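Local atomic coordinates of neurotoxin (Clostridium botulinum, PDB entry 3N7L), a protein that probably binds gangliosides on nerve cells through the receptor-binding domain of a botulinum neurotoxin, so directing the toxin to its target membrane. Residues Ile283-Ile288 and Asn301-Asn306; Asp240-Lys245 and Asn293-Arg298; Ser361-Ser366 and Thr415-Val420. All coordinates share one frame; numbering follows the deposited sequence.

Contact 1. Residues Ile283-Ile288 and Asn301-Asn306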
# COMPACT_ATOMS: atom_id res chain seq x y z
N ILE A 283 9.03 12.19 -11.79
CA ILE A 283 9.09 11.47 -13.05
C ILE A 283 7.67 11.24 -13.55
O ILE A 283 6.72 11.32 -12.77
CB ILE A 283 9.82 10.08 -12.88
CG1 ILE A 283 9.10 9.19 -11.85
CG2 ILE A 283 11.25 10.28 -12.43
CD1 ILE A 283 7.83 8.51 -12.39
N ILE A 284 7.54 10.99 -14.85
CA ILE A 284 6.25 10.70 -15.46
C ILE A 284 6.51 9.44 -16.27
O ILE A 284 7.45 9.38 -17.05
CB ILE A 284 5.77 11.83 -16.40
CG1 ILE A 284 5.47 13.09 -15.59
CG2 ILE A 284 4.52 11.37 -17.16
CD1 ILE A 284 5.13 14.30 -16.44
N ILE A 285 5.68 8.42 -16.07
CA ILE A 285 5.85 7.17 -16.79
C ILE A 285 5.11 7.23 -18.11
O ILE A 285 3.94 7.61 -18.15
CB ILE A 285 5.34 5.98 -15.93
CG1 ILE A 285 5.89 6.12 -14.50
CG2 ILE A 285 5.79 4.65 -16.53
CD1 ILE A 285 5.24 5.16 -13.50
N LYS A 286 5.79 6.87 -19.20
CA LYS A 286 5.19 6.89 -20.53
C LYS A 286 5.23 5.50 -21.14
O LYS A 286 6.26 4.83 -21.15
CB LYS A 286 5.94 7.87 -21.43
CG LYS A 286 5.97 9.29 -20.88
CD LYS A 286 4.57 9.88 -20.77
CE LYS A 286 3.93 10.09 -22.14
NZ LYS A 286 2.51 10.55 -22.05
N ARG A 287 4.09 5.08 -21.67
CA ARG A 287 3.93 3.75 -22.25
C ARG A 287 4.43 3.59 -23.69
O ARG A 287 4.24 4.47 -24.53
CB ARG A 287 2.46 3.38 -22.16
CG ARG A 287 2.00 2.20 -22.98
CD ARG A 287 0.48 2.12 -22.90
NE ARG A 287 -0.10 1.30 -23.95
CZ ARG A 287 -0.14 -0.03 -23.94
NH1 ARG A 287 0.38 -0.69 -22.91
NH2 ARG A 287 -0.69 -0.69 -24.95
N ILE A 288 5.08 2.46 -23.96
CA ILE A 288 5.56 2.15 -25.30
C ILE A 288 4.83 0.91 -25.81
O ILE A 288 4.27 0.92 -26.91
CB ILE A 288 7.08 1.86 -25.32
CG1 ILE A 288 7.86 3.07 -24.81
CG2 ILE A 288 7.51 1.54 -26.75
CD1 ILE A 288 9.34 2.80 -24.62
N ASN A 301 4.76 -4.55 -19.39
CA ASN A 301 4.70 -3.35 -20.23
C ASN A 301 6.10 -2.79 -20.49
O ASN A 301 6.98 -2.89 -19.64
CB ASN A 301 3.88 -2.24 -19.55
CG ASN A 301 2.39 -2.50 -19.58
OD1 ASN A 301 1.92 -3.57 -19.97
ND2 ASN A 301 1.62 -1.50 -19.14
N VAL A 302 6.30 -2.22 -21.68
CA VAL A 302 7.57 -1.59 -22.02
C VAL A 302 7.28 -0.10 -21.90
O VAL A 302 6.29 0.39 -22.46
CB VAL A 302 8.02 -1.94 -23.45
CG1 VAL A 302 9.41 -1.35 -23.72
CG2 VAL A 302 8.06 -3.46 -23.63
N LEU A 303 8.13 0.63 -21.18
CA LEU A 303 7.89 2.06 -20.95
C LEU A 303 9.18 2.87 -20.80
O LEU A 303 10.28 2.33 -20.87
CB LEU A 303 7.05 2.21 -19.68
CG LEU A 303 7.57 1.39 -18.48
CD1 LEU A 303 8.76 2.08 -17.84
CD2 LEU A 303 6.45 1.21 -17.43
N TYR A 304 9.03 4.18 -20.62
CA TYR A 304 10.18 5.05 -20.40
C TYR A 304 9.79 6.15 -19.40
O TYR A 304 8.62 6.30 -19.05
CB TYR A 304 10.72 5.65 -21.72
CG TYR A 304 9.79 6.59 -22.47
CD1 TYR A 304 8.80 6.09 -23.32
CD2 TYR A 304 9.93 7.98 -22.36
CE1 TYR A 304 7.98 6.96 -24.05
CE2 TYR A 304 9.11 8.85 -23.08
CZ TYR A 304 8.14 8.33 -23.92
OH TYR A 304 7.32 9.19 -24.63
N PHE A 305 10.78 6.90 -18.94
CA PHE A 305 10.53 7.94 -17.95
C PHE A 305 10.90 9.35 -18.39
O PHE A 305 11.99 9.58 -18.89
CB PHE A 305 11.28 7.62 -16.65
CG PHE A 305 10.96 6.28 -16.07
CD1 PHE A 305 11.76 5.18 -16.35
CD2 PHE A 305 9.86 6.11 -15.22
CE1 PHE A 305 11.48 3.92 -15.80
CE2 PHE A 305 9.57 4.87 -14.68
CZ PHE A 305 10.38 3.77 -14.97
N ASN A 306 9.98 10.28 -18.17
CA ASN A 306 10.21 11.68 -18.50
C ASN A 306 10.33 12.42 -17.17
O ASN A 306 9.83 11.96 -16.15
CB ASN A 306 9.00 12.26 -19.26
CG ASN A 306 9.14 12.15 -20.77
OD1 ASN A 306 8.16 12.28 -21.49
ND2 ASN A 306 10.35 11.91 -21.24

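Contact 2. Residues Asp240-Lys245 and Asn293-Arg298. With GOL (glycerol), chain F.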
# COMPACT_ATOMS: atom_id res chain seq x y z
N ASP A 240 -3.50 1.88 -8.00
CA ASP A 240 -2.96 1.41 -9.27
C ASP A 240 -1.96 2.44 -9.82
O ASP A 240 -2.25 3.64 -9.81
CB ASP A 240 -4.07 1.22 -10.31
CG ASP A 240 -5.07 0.15 -9.92
OD1 ASP A 240 -4.76 -0.67 -9.03
OD2 ASP A 240 -6.16 0.13 -10.52
N LEU A 241 -0.80 1.98 -10.27
CA LEU A 241 0.20 2.88 -10.83
C LEU A 241 -0.30 3.30 -12.22
O LEU A 241 -0.84 2.48 -12.97
CB LEU A 241 1.56 2.17 -10.95
CG LEU A 241 2.77 3.03 -11.35
CD1 LEU A 241 3.10 4.00 -10.21
CD2 LEU A 241 3.97 2.15 -11.64
N ARG A 242 -0.14 4.58 -12.56
CA ARG A 242 -0.62 5.04 -13.86
C ARG A 242 0.40 5.79 -14.70
O ARG A 242 1.37 6.34 -14.19
CB ARG A 242 -1.86 5.92 -13.68
CG ARG A 242 -2.94 5.31 -12.82
CD ARG A 242 -4.29 5.96 -13.10
NE ARG A 242 -4.18 7.40 -13.31
CZ ARG A 242 -4.17 8.31 -12.34
NH1 ARG A 242 -4.07 9.60 -12.65
NH2 ARG A 242 -4.28 7.95 -11.07
N TYR A 243 0.15 5.78 -16.01
CA TYR A 243 0.99 6.49 -16.96
C TYR A 243 0.52 7.94 -16.94
O TYR A 243 -0.57 8.23 -16.43
CB TYR A 243 0.80 5.91 -18.38
CG TYR A 243 1.38 4.52 -18.58
CD1 TYR A 243 0.56 3.40 -18.69
CD2 TYR A 243 2.77 4.34 -18.66
CE1 TYR A 243 1.10 2.12 -18.87
CE2 TYR A 243 3.32 3.07 -18.85
CZ TYR A 243 2.49 1.97 -18.95
OH TYR A 243 3.06 0.73 -19.13
N ASP A 244 1.34 8.85 -17.47
CA ASP A 244 0.97 10.26 -17.56
C ASP A 244 0.66 10.93 -16.22
O ASP A 244 -0.24 11.77 -16.14
CB ASP A 244 -0.26 10.41 -18.47
CG ASP A 244 -0.17 9.55 -19.73
OD1 ASP A 244 -1.24 9.20 -20.28
OD2 ASP A 244 0.96 9.24 -20.18
N LYS A 245 1.38 10.56 -15.16
CA LYS A 245 1.16 11.14 -13.83
C LYS A 245 2.50 11.31 -13.11
O LYS A 245 3.36 10.43 -13.17
CB LYS A 245 0.23 10.24 -13.02
CG LYS A 245 -0.07 10.72 -11.59
CD LYS A 245 -1.13 9.82 -10.94
CE LYS A 245 -1.37 10.16 -9.47
NZ LYS A 245 -1.67 11.60 -9.24
N ASN A 293 -4.67 -1.26 -22.61
CA ASN A 293 -4.32 0.15 -22.78
C ASN A 293 -5.38 0.98 -22.05
O ASN A 293 -6.23 1.60 -22.68
CB ASN A 293 -4.30 0.49 -24.27
CG ASN A 293 -3.67 1.84 -24.56
OD1 ASN A 293 -3.58 2.26 -25.72
ND2 ASN A 293 -3.23 2.52 -23.52
N ASP A 294 -5.30 0.99 -20.72
CA ASP A 294 -6.27 1.71 -19.89
C ASP A 294 -5.64 2.72 -18.94
O ASP A 294 -6.26 3.07 -17.93
CB ASP A 294 -7.06 0.70 -19.07
CG ASP A 294 -6.22 0.06 -17.98
OD1 ASP A 294 -4.98 0.11 -18.09
OD2 ASP A 294 -6.80 -0.49 -17.01
N THR A 295 -4.43 3.18 -19.25
CA THR A 295 -3.72 4.16 -18.42
C THR A 295 -2.99 3.54 -17.22
O THR A 295 -2.08 4.16 -16.66
CB THR A 295 -4.68 5.29 -17.92
OG1 THR A 295 -5.28 5.93 -19.06
CG2 THR A 295 -3.92 6.33 -17.12
N ARG A 296 -3.36 2.33 -16.84
CA ARG A 296 -2.70 1.66 -15.72
C ARG A 296 -1.43 0.96 -16.18
O ARG A 296 -1.38 0.40 -17.28
CB ARG A 296 -3.63 0.63 -15.07
CG ARG A 296 -4.91 1.21 -14.48
CD ARG A 296 -5.77 0.13 -13.85
NE ARG A 296 -6.94 0.69 -13.17
CZ ARG A 296 -8.04 1.13 -13.79
NH1 ARG A 296 -8.14 1.07 -15.11
NH2 ARG A 296 -9.02 1.65 -13.08
N VAL A 297 -0.39 0.99 -15.34
CA VAL A 297 0.87 0.34 -15.66
C VAL A 297 0.78 -1.14 -15.25
O VAL A 297 0.47 -1.44 -14.09
CB VAL A 297 2.05 1.00 -14.91
CG1 VAL A 297 3.36 0.35 -15.30
CG2 VAL A 297 2.07 2.51 -15.21
N ARG A 298 1.06 -2.04 -16.19
CA ARG A 298 0.98 -3.47 -15.92
C ARG A 298 2.30 -4.19 -16.14
O ARG A 298 3.18 -3.70 -16.84
CB ARG A 298 -0.09 -4.11 -16.80
CG ARG A 298 -1.50 -3.67 -16.48
CD ARG A 298 -2.54 -4.52 -17.21
NE ARG A 298 -3.90 -4.23 -16.77
CZ ARG A 298 -4.53 -3.10 -17.05
NH1 ARG A 298 -3.92 -2.17 -17.77
NH2 ARG A 298 -5.76 -2.89 -16.59
C1 GOL F . -8.39 -2.15 -11.93
O1 GOL F . -7.14 -2.24 -11.26
C2 GOL F . -8.32 -2.61 -13.37
O2 GOL F . -9.64 -2.48 -13.98
C3 GOL F . -7.87 -4.07 -13.45
O3 GOL F . -7.78 -4.56 -14.78
O HOH W 1 -8.43 1.70 -10.28

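Contact 3. Residues Ser361-Ser366 and Thr415-Val420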
# COMPACT_ATOMS: atom_id res chain seq x y z
N SER A 361 8.38 -2.37 -7.58
CA SER A 361 8.54 -2.94 -8.90
C SER A 361 10.00 -3.11 -9.24
O SER A 361 10.88 -2.54 -8.59
CB SER A 361 7.89 -2.03 -9.94
OG SER A 361 8.56 -0.77 -9.98
N GLN A 362 10.25 -3.92 -10.25
CA GLN A 362 11.58 -4.14 -10.75
C GLN A 362 11.54 -3.65 -12.19
O GLN A 362 10.52 -3.80 -12.87
CB GLN A 362 11.98 -5.61 -10.66
CG GLN A 362 12.52 -5.98 -9.28
CD GLN A 362 13.04 -7.40 -9.20
OE1 GLN A 362 14.10 -7.66 -8.62
NE2 GLN A 362 12.30 -8.34 -9.77
N LEU A 363 12.63 -3.03 -12.62
CA LEU A 363 12.74 -2.48 -13.96
C LEU A 363 13.92 -3.10 -14.70
O LEU A 363 15.05 -3.04 -14.25
CB LEU A 363 12.90 -0.95 -13.86
CG LEU A 363 11.66 -0.22 -13.34
CD1 LEU A 363 12.04 1.13 -12.75
CD2 LEU A 363 10.67 -0.05 -14.48
N PHE A 364 13.63 -3.69 -15.85
CA PHE A 364 14.65 -4.33 -16.67
C PHE A 364 14.91 -3.51 -17.94
O PHE A 364 13.97 -3.10 -18.61
CB PHE A 364 14.20 -5.74 -17.05
CG PHE A 364 13.96 -6.63 -15.86
CD1 PHE A 364 15.01 -7.32 -15.27
CD2 PHE A 364 12.69 -6.73 -15.29
CE1 PHE A 364 14.81 -8.10 -14.13
CE2 PHE A 364 12.47 -7.50 -14.15
CZ PHE A 364 13.54 -8.19 -13.57
N LEU A 365 16.18 -3.26 -18.24
CA LEU A 365 16.53 -2.52 -19.45
C LEU A 365 16.03 -3.31 -20.65
O LEU A 365 16.30 -4.51 -20.78
CB LEU A 365 18.05 -2.32 -19.55
CG LEU A 365 18.52 -1.68 -20.87
CD1 LEU A 365 17.94 -0.28 -20.99
CD2 LEU A 365 20.04 -1.62 -20.90
N SER A 366 15.29 -2.63 -21.52
CA SER A 366 14.72 -3.24 -22.71
C SER A 366 15.64 -3.21 -23.91
O SER A 366 16.43 -2.27 -24.09
CB SER A 366 13.42 -2.51 -23.06
OG SER A 366 13.02 -2.83 -24.38
N THR A 415 16.95 -3.39 -6.05
CA THR A 415 16.35 -3.35 -7.38
C THR A 415 14.85 -3.09 -7.27
O THR A 415 14.13 -3.13 -8.27
CB THR A 415 16.57 -4.68 -8.15
OG1 THR A 415 15.94 -5.76 -7.45
CG2 THR A 415 18.04 -4.98 -8.29
N HIS A 416 14.37 -2.84 -6.05
CA HIS A 416 12.95 -2.56 -5.83
C HIS A 416 12.69 -1.06 -5.86
O HIS A 416 13.18 -0.32 -5.00
CB HIS A 416 12.47 -3.13 -4.49
CG HIS A 416 12.58 -4.62 -4.38
ND1 HIS A 416 13.01 -5.42 -5.42
CD2 HIS A 416 12.33 -5.45 -3.34
CE1 HIS A 416 13.03 -6.68 -5.02
NE2 HIS A 416 12.62 -6.73 -3.77
N TRP A 417 11.91 -0.62 -6.84
CA TRP A 417 11.60 0.79 -6.98
C TRP A 417 10.15 1.11 -6.65
O TRP A 417 9.24 0.38 -7.02
CB TRP A 417 11.93 1.27 -8.39
CG TRP A 417 13.38 1.15 -8.73
CD1 TRP A 417 14.02 0.07 -9.28
CD2 TRP A 417 14.40 2.13 -8.48
NE1 TRP A 417 15.37 0.32 -9.39
CE2 TRP A 417 15.63 1.58 -8.91
CE3 TRP A 417 14.39 3.43 -7.94
CZ2 TRP A 417 16.84 2.28 -8.81
CZ3 TRP A 417 15.59 4.12 -7.84
CH2 TRP A 417 16.80 3.54 -8.28
N VAL A 418 9.97 2.22 -5.95
CA VAL A 418 8.65 2.66 -5.54
C VAL A 418 8.28 4.00 -6.17
O VAL A 418 9.17 4.77 -6.54
CB VAL A 418 8.59 2.79 -4.02
CG1 VAL A 418 7.36 3.54 -3.62
CG2 VAL A 418 8.59 1.41 -3.38
N PHE A 419 6.98 4.26 -6.28
CA PHE A 419 6.49 5.51 -6.85
C PHE A 419 5.45 6.18 -5.95
O PHE A 419 4.37 5.65 -5.72
CB PHE A 419 5.88 5.27 -8.24
CG PHE A 419 6.83 4.67 -9.22
CD1 PHE A 419 6.91 3.29 -9.37
CD2 PHE A 419 7.70 5.48 -9.95
CE1 PHE A 419 7.85 2.72 -10.25
CE2 PHE A 419 8.63 4.93 -10.83
CZ PHE A 419 8.71 3.54 -10.97
N VAL A 420 5.81 7.34 -5.43
CA VAL A 420 4.91 8.09 -4.55
C VAL A 420 4.25 9.19 -5.37
O VAL A 420 4.93 10.07 -5.90
CB VAL A 420 5.68 8.73 -3.38
CG1 VAL A 420 4.70 9.45 -2.45
CG2 VAL A 420 6.45 7.66 -2.63
O HOH W 2 14.88 -2.76 -10.91

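Contact 1. Residues Ile283-Ile288 and Asn301-Asn306
Strands 283-287 and 302-306 pair antiparallel in the beta-trefoil half of the receptor-binding domain, their axes 4.6 Å apart and their directions 152° from one another. Ile-284 with Asn-306 and Lys-286 with Tyr-304 are hydrogen-bonded pairs, each closed by two N-H to O bonds; Ile-285 with Phe-305 and Arg-287 with Leu-303 are non-hydrogen-bonded pairs. A fifth bond, Ile-288 N to Val-302 O at 2.8 Å, extends the ladder to the corner of the chain.

On the face carrying Lys-286, CB of that residue lies over the Tyr-304 ring, 3.5 Å from its centroid and 20° off the normal, a CH-pi contact. The ring stands there because CG of Tyr-304 sits between its backbone N and carbonyl carbon (chi1 64°). Ile-288 comes to the ring edge, CG1 to CD1 of Tyr-304 at 3.5 Å. Lys-286 bends at chi2 and chi3, and its NZ makes a salt bridge with Asp-244.

On the face of Ile-285 the packing is apolar: CG2 meets Leu-303 CD2 at 3.6 Å and CG1 meets Phe-305 CE2 at 3.9 Å. Arg-287 ends this face, its NH2 hydrogen-bonded to Gly-290 O.

Strand 246-251 pairs with 283-287 and supplies Tyr-247 and Met-249 against Ile-283, whereas helix 339-345 brings Met-339 and Ile-342 against Tyr-304, and Leu-316 of strand 313-318 packs on Phe-305.

Contact 2. Residues Asp240-Lys245 and Asn293-Arg298
The backbones of Asp-240-Lys-245 and Asn-293-Arg-298 meet at a single bridge, Arg-242 with Arg-296 at a CA to CA distance of 4.4 Å, closed by the bonds Val-297 N to Leu-241 O and Tyr-243 N to Thr-295 O, both 2.8 Å. Both segments are loops of the beta-trefoil, one leading into strand 246-251 and the other joining strands 283-287 and 302-308, and neither forms a regular strand.

Val-297 supplies the apolar half. Its CG2 stands almost over the centre of the Tyr-243 ring, 3.6 Å from the centroid and 4° off the normal, a nearly ideal CH-pi geometry, while the same methyl lies 4.0 Å from Leu-241 CG. The Tyr-243 hydroxyl is probably held by the side-chain amide of Asn-301, which would fix the far end of the ring.

The polar half is a salt-bridge network. Asp-294 opens an Asx turn, its OD1 accepting from Arg-296 N, and Arg-298 grips its carboxylate end-on with NH1 and NH2, one to each oxygen. Arg-296 NH1 also bonds Asp-294 OD2, from the opposite face of the carboxylate to Arg-298 NH2. Extended from CG to NE, the Arg-296 chain carries its guanidinium on to Asp-240, with the two planes 70° apart. There NE meets OD2 of Asp-240 at 2.8 Å on the anti side, and that oxygen also accepts from a water and from O1 of a glycerol, at 2.7 Å.

Contact 3. Residues Ser361-Ser366 and Thr415-Val420
Ser-361 and Trp-417 form the one antiparallel bridge between these segments, a hydrogen-bonded pair. Trp-417 N gives a nearly straight bond to Ser-361 O, 2.8 Å with an angle of 176° at the hydrogen. The return bond, Ser-361 N to Trp-417 O, is weak, bent to 124°. The same carbonyl also accepts from the side chain: Ser-361 OG donates to Trp-417 O at 3.2 Å, coming from above the carbonyl plane. With chi1 at 64°, OG lies between the backbone N and carbonyl carbon of its own residue, which lets N and OG share one acceptor. OG also faces the edge of the Phe-419 ring, 3.6 Å from CE1.

On one side of the bridge the packing is apolar, among Leu-363, Trp-417 and Phe-419. Leu-363 CD1 approaches Trp-417 CD1 at 4.1 Å, the two side chains crossing at about a right angle. On the polar flank a water accepts from Leu-363 N and lies 2.8 Å from Thr-415 O, to which it probably donates, joining the backbones beyond the bridge.

Farther out, Trp-417 NE1 is hydrogen-bonded to Leu-377 O, which probably helps to fix the indole beside Leu-363, and Met-249 of strand 246-251 touches both Trp-417 and Phe-419. Ile-350 of strand 348-354 packs against Ser-361 and Leu-363. Within this buried part of the trefoil, the chemistry implies that one straight bond, from Trp-417 N, carries the bridge; a weak N-H bond and the serine hydroxyl share Trp-417 O, and a water spans Leu-363 and Thr-415, which no direct backbone bond links.

How the contacts relate
All three contacts lie in the trefoil half of the domain. Contact 3 is buried, whereas contacts 1 and 2 are only partly so and include partly exposed charged groups, such as Lys-286 and Arg-296. Contact 1 is a regular ladder, contact 2 a single loop bridge reinforced by salt bridges, and contact 3 a single bridge helped by a serine hydroxyl and a water. Contacts 1 and 3 reach the same sheet, where Phe-305 packs on Leu-363 and Phe-419. Contact 2 lies alongside contact 1, with Tyr-243 against Arg-287, and touches contact 3 through Leu-241 on Phe-419. Along the chain, contacts 1 and 2 interleave, while contact 3 follows both.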